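Local structure of glucose-inhibited division protein A-related protein, probable oxidoreductase (Thermus thermophilus, 2CUL) at residues M41-P46 with A138-E143; L156-V161 with P185-E190. The protein binds flavin-adenine dinucleotide in a Rossmann-type fold and is probably an oxidoreductase related to the glucose-inhibited division protein GidA. All coordinates share one frame; numbering follows the deposited sequence.

Contact 1. Residues M41-P46 with A138-E143; sequences MPFLPP and AGRLSE. With FAD (flavin-adenine dinucleotide), chain B.
Glu-143 OE2 takes the N-H of Arg-140 NE at 2.7 Å, in a nearly straight bond (168°), and the same oxygen touches Met-41, whose CG lies 3.4 Å from OE2. A second bond, Arg-140 NH2 to Glu-143 OE1 at 2.9 Å, makes the grip side-on and fixes the rotation of the guanidinium. The remaining nitrogen reaches the cofactor: NH1 donates to the FAD phosphate oxygen O1A at 3.0 Å, so a single arginine answers both a carboxylate and a pyrophosphate. Met-41 O sits over one guanidinium face, where the positive group probably suits a carbonyl even without a bond. The two ionic partners are brought together by a type II beta turn, Arg-140 to Glu-143, in the loop after strand 134-138 of the antiparallel sheet. With CG anti to the backbone N (chi1 179°) and chi2 also extended, the aliphatic chain carries CD over the centre of the Phe-43 ring, 3.5 Å from the centroid, as a CH-pi contact; the bend at chi3 (47°) then turns the guanidinium aside toward Glu-143 and the phosphate. The opposite face of Phe-43 lies on the isoalloxazine, its CD2 3.3 Å from FAD C5X; a flat apolar ring suits this slot, and Gly-139 O meets its edge. A leucine in place of Arg-140 would probably leave Glu-143 without its counter-charge and the phosphate without this donor. Phe-43 N and Leu-44 O both hydrogen-bond Tyr-213 OH, which joins this loop to the start of helix 213-230.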
# COMPACT_ATOMS: atom_id res chain seq x y z
N MET A 41 -4.63 -8.24 -4.02
CA MET A 41 -4.40 -9.20 -5.09
C MET A 41 -3.00 -9.80 -4.96
O MET A 41 -2.01 -9.08 -4.87
CB MET A 41 -4.52 -8.53 -6.46
CG MET A 41 -4.40 -9.49 -7.64
SD MET A 41 -5.77 -10.67 -7.70
CE MET A 41 -7.09 -9.57 -8.31
N PRO A 42 -2.90 -11.14 -4.93
CA PRO A 42 -1.57 -11.76 -4.81
C PRO A 42 -0.91 -11.92 -6.17
O PRO A 42 -1.52 -11.67 -7.21
CB PRO A 42 -1.88 -13.15 -4.22
CG PRO A 42 -3.33 -13.07 -3.76
CD PRO A 42 -3.96 -12.14 -4.74
N PHE A 43 0.35 -12.33 -6.14
CA PHE A 43 1.09 -12.65 -7.35
C PHE A 43 0.86 -14.16 -7.31
O PHE A 43 -0.09 -14.66 -7.92
CB PHE A 43 2.56 -12.29 -7.19
CG PHE A 43 2.86 -10.83 -7.41
CD1 PHE A 43 3.04 -10.34 -8.70
CD2 PHE A 43 2.98 -9.96 -6.34
CE1 PHE A 43 3.34 -8.99 -8.92
CE2 PHE A 43 3.28 -8.61 -6.54
CZ PHE A 43 3.46 -8.13 -7.83
N LEU A 44 1.69 -14.89 -6.57
CA LEU A 44 1.49 -16.33 -6.43
C LEU A 44 0.55 -16.54 -5.23
O LEU A 44 0.48 -15.69 -4.34
CB LEU A 44 2.81 -17.05 -6.16
CG LEU A 44 3.80 -17.19 -7.31
CD1 LEU A 44 5.02 -17.94 -6.82
CD2 LEU A 44 3.15 -17.92 -8.48
N PRO A 45 -0.17 -17.66 -5.21
CA PRO A 45 -1.08 -17.92 -4.09
C PRO A 45 -0.38 -17.86 -2.73
O PRO A 45 0.66 -18.48 -2.52
CB PRO A 45 -1.60 -19.32 -4.39
CG PRO A 45 -1.65 -19.34 -5.88
CD PRO A 45 -0.33 -18.68 -6.26
N PRO A 46 -0.93 -17.07 -1.79
CA PRO A 46 -0.32 -16.97 -0.46
C PRO A 46 -0.41 -18.32 0.25
O PRO A 46 -1.45 -18.97 0.22
CB PRO A 46 -1.17 -15.90 0.23
CG PRO A 46 -1.59 -15.02 -0.92
CD PRO A 46 -1.97 -16.04 -1.97
N ALA A 138 3.13 -1.37 -15.39
CA ALA A 138 2.24 -2.02 -14.43
C ALA A 138 3.01 -2.57 -13.24
O ALA A 138 4.12 -3.10 -13.40
CB ALA A 138 1.49 -3.15 -15.13
N GLY A 139 2.42 -2.46 -12.05
CA GLY A 139 3.08 -2.95 -10.85
C GLY A 139 2.85 -4.43 -10.62
O GLY A 139 3.53 -5.05 -9.80
N ARG A 140 1.89 -5.00 -11.34
CA ARG A 140 1.55 -6.42 -11.23
C ARG A 140 0.75 -6.74 -12.50
O ARG A 140 0.19 -5.84 -13.12
CB ARG A 140 0.72 -6.67 -9.97
CG ARG A 140 0.26 -8.11 -9.75
CD ARG A 140 -0.09 -8.35 -8.27
NE ARG A 140 -0.93 -7.26 -7.77
CZ ARG A 140 -0.67 -6.55 -6.67
NH1 ARG A 140 0.40 -6.81 -5.94
NH2 ARG A 140 -1.46 -5.54 -6.35
N LEU A 141 0.71 -8.01 -12.89
CA LEU A 141 -0.00 -8.39 -14.10
C LEU A 141 -1.40 -7.78 -14.20
O LEU A 141 -2.21 -7.88 -13.28
CB LEU A 141 -0.10 -9.92 -14.19
CG LEU A 141 -0.66 -10.47 -15.50
CD1 LEU A 141 0.15 -9.94 -16.67
CD2 LEU A 141 -0.63 -12.00 -15.48
N SER A 142 -1.66 -7.11 -15.33
CA SER A 142 -2.95 -6.48 -15.60
C SER A 142 -3.33 -5.33 -14.68
O SER A 142 -4.48 -4.88 -14.69
CB SER A 142 -4.06 -7.54 -15.57
OG SER A 142 -3.83 -8.53 -16.56
N GLU A 143 -2.38 -4.84 -13.90
CA GLU A 143 -2.63 -3.73 -12.98
C GLU A 143 -1.74 -2.55 -13.34
O GLU A 143 -0.58 -2.48 -12.94
CB GLU A 143 -2.37 -4.17 -11.54
CG GLU A 143 -3.36 -5.22 -11.05
CD GLU A 143 -3.08 -5.68 -9.63
OE1 GLU A 143 -2.85 -4.81 -8.77
OE2 GLU A 143 -3.09 -6.90 -9.39
PA FAD B . 0.70 -4.28 -3.03
O1A FAD B . 1.16 -4.36 -4.43
O2A FAD B . 0.13 -5.48 -2.38
O5B FAD B . -0.38 -3.11 -2.90
C5B FAD B . -0.11 -1.82 -3.44
C4B FAD B . -1.47 -1.17 -3.66
O4B FAD B . -1.23 0.22 -3.87
C3B FAD B . -2.22 -1.68 -4.90
O3B FAD B . -3.56 -2.03 -4.61
C2B FAD B . -2.10 -0.53 -5.87
O2B FAD B . -3.08 -0.47 -6.88
C1B FAD B . -2.09 0.66 -4.91
N9A FAD B . -1.53 1.89 -5.46
C8A FAD B . -0.27 2.08 -5.96
N7A FAD B . -0.07 3.32 -6.39
C5A FAD B . -1.27 3.96 -6.15
C6A FAD B . -1.69 5.29 -6.38
N6A FAD B . -0.92 6.23 -6.91
N1A FAD B . -2.99 5.62 -6.01
C2A FAD B . -3.81 4.67 -5.45
N3A FAD B . -3.46 3.38 -5.21
C4A FAD B . -2.18 3.08 -5.57
N1 FAD B . 5.68 -12.02 -2.23
C2 FAD B . 5.21 -13.28 -1.92
O2 FAD B . 5.07 -13.62 -0.77
N3 FAD B . 4.91 -14.16 -2.96
C4 FAD B . 5.04 -13.85 -4.30
O4 FAD B . 4.75 -14.69 -5.18
C4X FAD B . 5.52 -12.56 -4.62
N5 FAD B . 5.69 -12.19 -5.95
C5X FAD B . 6.16 -10.93 -6.27
C6 FAD B . 6.32 -10.57 -7.61
C7 FAD B . 6.79 -9.30 -7.99
C7M FAD B . 6.94 -8.98 -9.46
C8 FAD B . 7.10 -8.35 -6.96
C8M FAD B . 7.60 -6.97 -7.29
C9 FAD B . 6.95 -8.69 -5.60
C9A FAD B . 6.48 -9.98 -5.22
N10 FAD B . 6.31 -10.37 -3.84
C10 FAD B . 5.83 -11.66 -3.55
C1' FAD B . 6.64 -9.44 -2.69
C2' FAD B . 5.48 -8.79 -1.90
O2' FAD B . 4.92 -9.74 -1.04
C3' FAD B . 4.38 -8.21 -2.81
O3' FAD B . 4.91 -7.23 -3.70
C4' FAD B . 3.25 -7.52 -2.03
O4' FAD B . 2.12 -7.27 -2.87
C5' FAD B . 3.79 -6.20 -1.43
O5' FAD B . 2.76 -5.57 -0.65
P FAD B . 2.46 -4.02 -0.72
O1P FAD B . 1.38 -3.80 0.25
O2P FAD B . 3.72 -3.22 -0.51
O3P FAD B . 1.97 -3.74 -2.19

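Contact 2. Residues L156-V161 with P185-E190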
# COMPACT_ATOMS: atom_id res chain seq x y z
N LEU A 156 9.48 16.71 -5.52
CA LEU A 156 9.63 17.20 -4.16
C LEU A 156 11.01 16.91 -3.59
O LEU A 156 11.37 17.41 -2.52
CB LEU A 156 8.55 16.59 -3.25
CG LEU A 156 7.11 17.00 -3.60
CD1 LEU A 156 6.13 16.26 -2.71
CD2 LEU A 156 6.95 18.51 -3.43
N GLY A 157 11.79 16.08 -4.30
CA GLY A 157 13.13 15.77 -3.84
C GLY A 157 13.38 14.38 -3.30
O GLY A 157 14.52 14.04 -2.97
N PHE A 158 12.34 13.56 -3.19
CA PHE A 158 12.52 12.21 -2.67
C PHE A 158 13.46 11.37 -3.52
O PHE A 158 13.43 11.43 -4.75
CB PHE A 158 11.16 11.51 -2.56
CG PHE A 158 10.34 11.98 -1.39
CD1 PHE A 158 10.56 11.47 -0.12
CD2 PHE A 158 9.35 12.94 -1.57
CE1 PHE A 158 9.80 11.91 0.97
CE2 PHE A 158 8.59 13.38 -0.50
CZ PHE A 158 8.81 12.86 0.78
N ARG A 159 14.31 10.59 -2.85
CA ARG A 159 15.27 9.71 -3.51
C ARG A 159 14.75 8.28 -3.53
O ARG A 159 14.10 7.84 -2.58
CB ARG A 159 16.61 9.74 -2.77
CG ARG A 159 17.31 11.10 -2.77
CD ARG A 159 17.57 11.60 -4.18
NE ARG A 159 18.75 12.46 -4.23
CZ ARG A 159 19.18 13.07 -5.33
NH1 ARG A 159 18.52 12.92 -6.47
NH2 ARG A 159 20.27 13.82 -5.29
N PHE A 160 15.07 7.54 -4.59
CA PHE A 160 14.62 6.16 -4.74
C PHE A 160 15.75 5.22 -5.18
O PHE A 160 16.77 5.66 -5.71
CB PHE A 160 13.51 6.09 -5.79
CG PHE A 160 12.30 6.91 -5.44
CD1 PHE A 160 11.26 6.35 -4.71
CD2 PHE A 160 12.22 8.24 -5.81
CE1 PHE A 160 10.14 7.11 -4.36
CE2 PHE A 160 11.11 9.02 -5.47
CZ PHE A 160 10.07 8.45 -4.74
N VAL A 161 15.54 3.93 -4.95
CA VAL A 161 16.49 2.90 -5.35
C VAL A 161 15.72 1.90 -6.20
O VAL A 161 14.52 1.70 -6.01
CB VAL A 161 17.12 2.18 -4.13
CG1 VAL A 161 17.93 3.16 -3.31
CG2 VAL A 161 16.04 1.54 -3.27
N PRO A 185 16.47 4.06 1.57
CA PRO A 185 16.46 3.83 3.02
C PRO A 185 16.66 5.06 3.90
O PRO A 185 16.07 5.15 4.98
CB PRO A 185 17.57 2.80 3.21
CG PRO A 185 17.47 1.99 1.96
CD PRO A 185 17.32 3.06 0.89
N GLU A 186 17.47 6.01 3.45
CA GLU A 186 17.73 7.22 4.23
C GLU A 186 16.49 8.10 4.40
O GLU A 186 16.44 8.94 5.29
CB GLU A 186 18.86 8.03 3.59
CG GLU A 186 19.16 9.38 4.24
CD GLU A 186 19.49 9.28 5.72
OE1 GLU A 186 20.25 8.38 6.11
OE2 GLU A 186 18.99 10.13 6.50
N GLU A 187 15.49 7.90 3.55
CA GLU A 187 14.26 8.68 3.62
C GLU A 187 13.33 8.16 4.71
O GLU A 187 12.48 8.89 5.22
CB GLU A 187 13.49 8.58 2.30
CG GLU A 187 14.23 9.06 1.07
CD GLU A 187 14.14 10.56 0.89
OE1 GLU A 187 13.62 11.25 1.80
OE2 GLU A 187 14.59 11.04 -0.16
N TRP A 188 13.51 6.90 5.06
CA TRP A 188 12.63 6.22 6.00
C TRP A 188 13.18 5.91 7.39
O TRP A 188 14.31 5.44 7.53
CB TRP A 188 12.17 4.94 5.31
CG TRP A 188 11.06 4.18 5.94
CD1 TRP A 188 9.76 4.58 6.07
CD2 TRP A 188 11.12 2.84 6.43
NE1 TRP A 188 9.00 3.56 6.59
CE2 TRP A 188 9.82 2.48 6.82
CE3 TRP A 188 12.15 1.90 6.56
CZ2 TRP A 188 9.51 1.22 7.35
CZ3 TRP A 188 11.85 0.65 7.08
CH2 TRP A 188 10.54 0.32 7.47
N GLU A 189 12.38 6.18 8.42
CA GLU A 189 12.75 5.88 9.80
C GLU A 189 12.02 4.58 10.16
O GLU A 189 10.83 4.58 10.44
CB GLU A 189 12.31 7.02 10.72
CG GLU A 189 12.66 6.82 12.19
CD GLU A 189 12.50 8.09 13.01
OE1 GLU A 189 11.41 8.70 12.97
OE2 GLU A 189 13.47 8.48 13.69
N GLU A 190 12.76 3.48 10.14
CA GLU A 190 12.21 2.15 10.41
C GLU A 190 11.35 2.01 11.67
O GLU A 190 10.33 1.33 11.65
CB GLU A 190 13.34 1.12 10.45
CG GLU A 190 12.87 -0.32 10.47
CD GLU A 190 14.02 -1.30 10.52
OE1 GLU A 190 14.91 -1.22 9.64
OE2 GLU A 190 14.04 -2.16 11.43
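Arg-159 N donates to Glu-187 OE2 at 2.7 Å with an N-H...O angle of 162°, the one hydrogen bond between 156-161 and 185-190. The amide comes in on the anti side of the carboxylate, tilted out of its plane. Around this bond the carboxylate packs on the preceding residue: OE2 lies 3.5 Å from Phe-158 CA, while OE1 approaches Phe-158 CD1 at 3.6 Å, obliquely to the ring. Arg-159 adds the base of its side chain, CB and CG, with CB 3.5 Å from OE2; its guanidinium leads away from 185-190. Glutamate suits position 187 because its chain, bent at chi2 (-84°), is long enough to carry a carboxylate from one backbone to the other. Further along, Val-161 CG1 meets Pro-185 CD at 4.2 Å, a small apolar contact beside the polar one. In the next shell Arg-197 forms a salt bridge with the same OE2 and a cation-pi contact with Phe-158, so it probably balances the buried charge. Pro-185 opens a short 3-10 turn through Glu-187, closed by Trp-188 N bonding Pro-185 O, which aims Glu-187 across the gap. On the other side Gly-157, with the positive phi that glycine tolerates, ends helix 148-155 in a Schellman motif and turns the chain into strand 160-167. The side-chain-to-backbone bond thus sits at the open end of an antiparallel beta hairpin, 160-167 with 176-183.

From the N terminus, the chain leaves strand 29-33 of the mixed Rossmann-type sheet and enters the loop holding 41-46; contact 1 joins it to 138-143, closing a long excursion of 91 residues that includes helix 67-79 and strands 84-97 and 116-119. Contact 2 opens only afterwards, beyond helix 148-155, and closes the much shorter path through strands 160-167 and 176-183. The two are therefore in series, neither nested nor crossed, with centres about 25 Å apart. They flank one four-stranded antiparallel sheet: contact 1 follows its outermost strand 134-138 at the cofactor, whereas contact 2 takes in the first residues of the other outermost strand, 160-167.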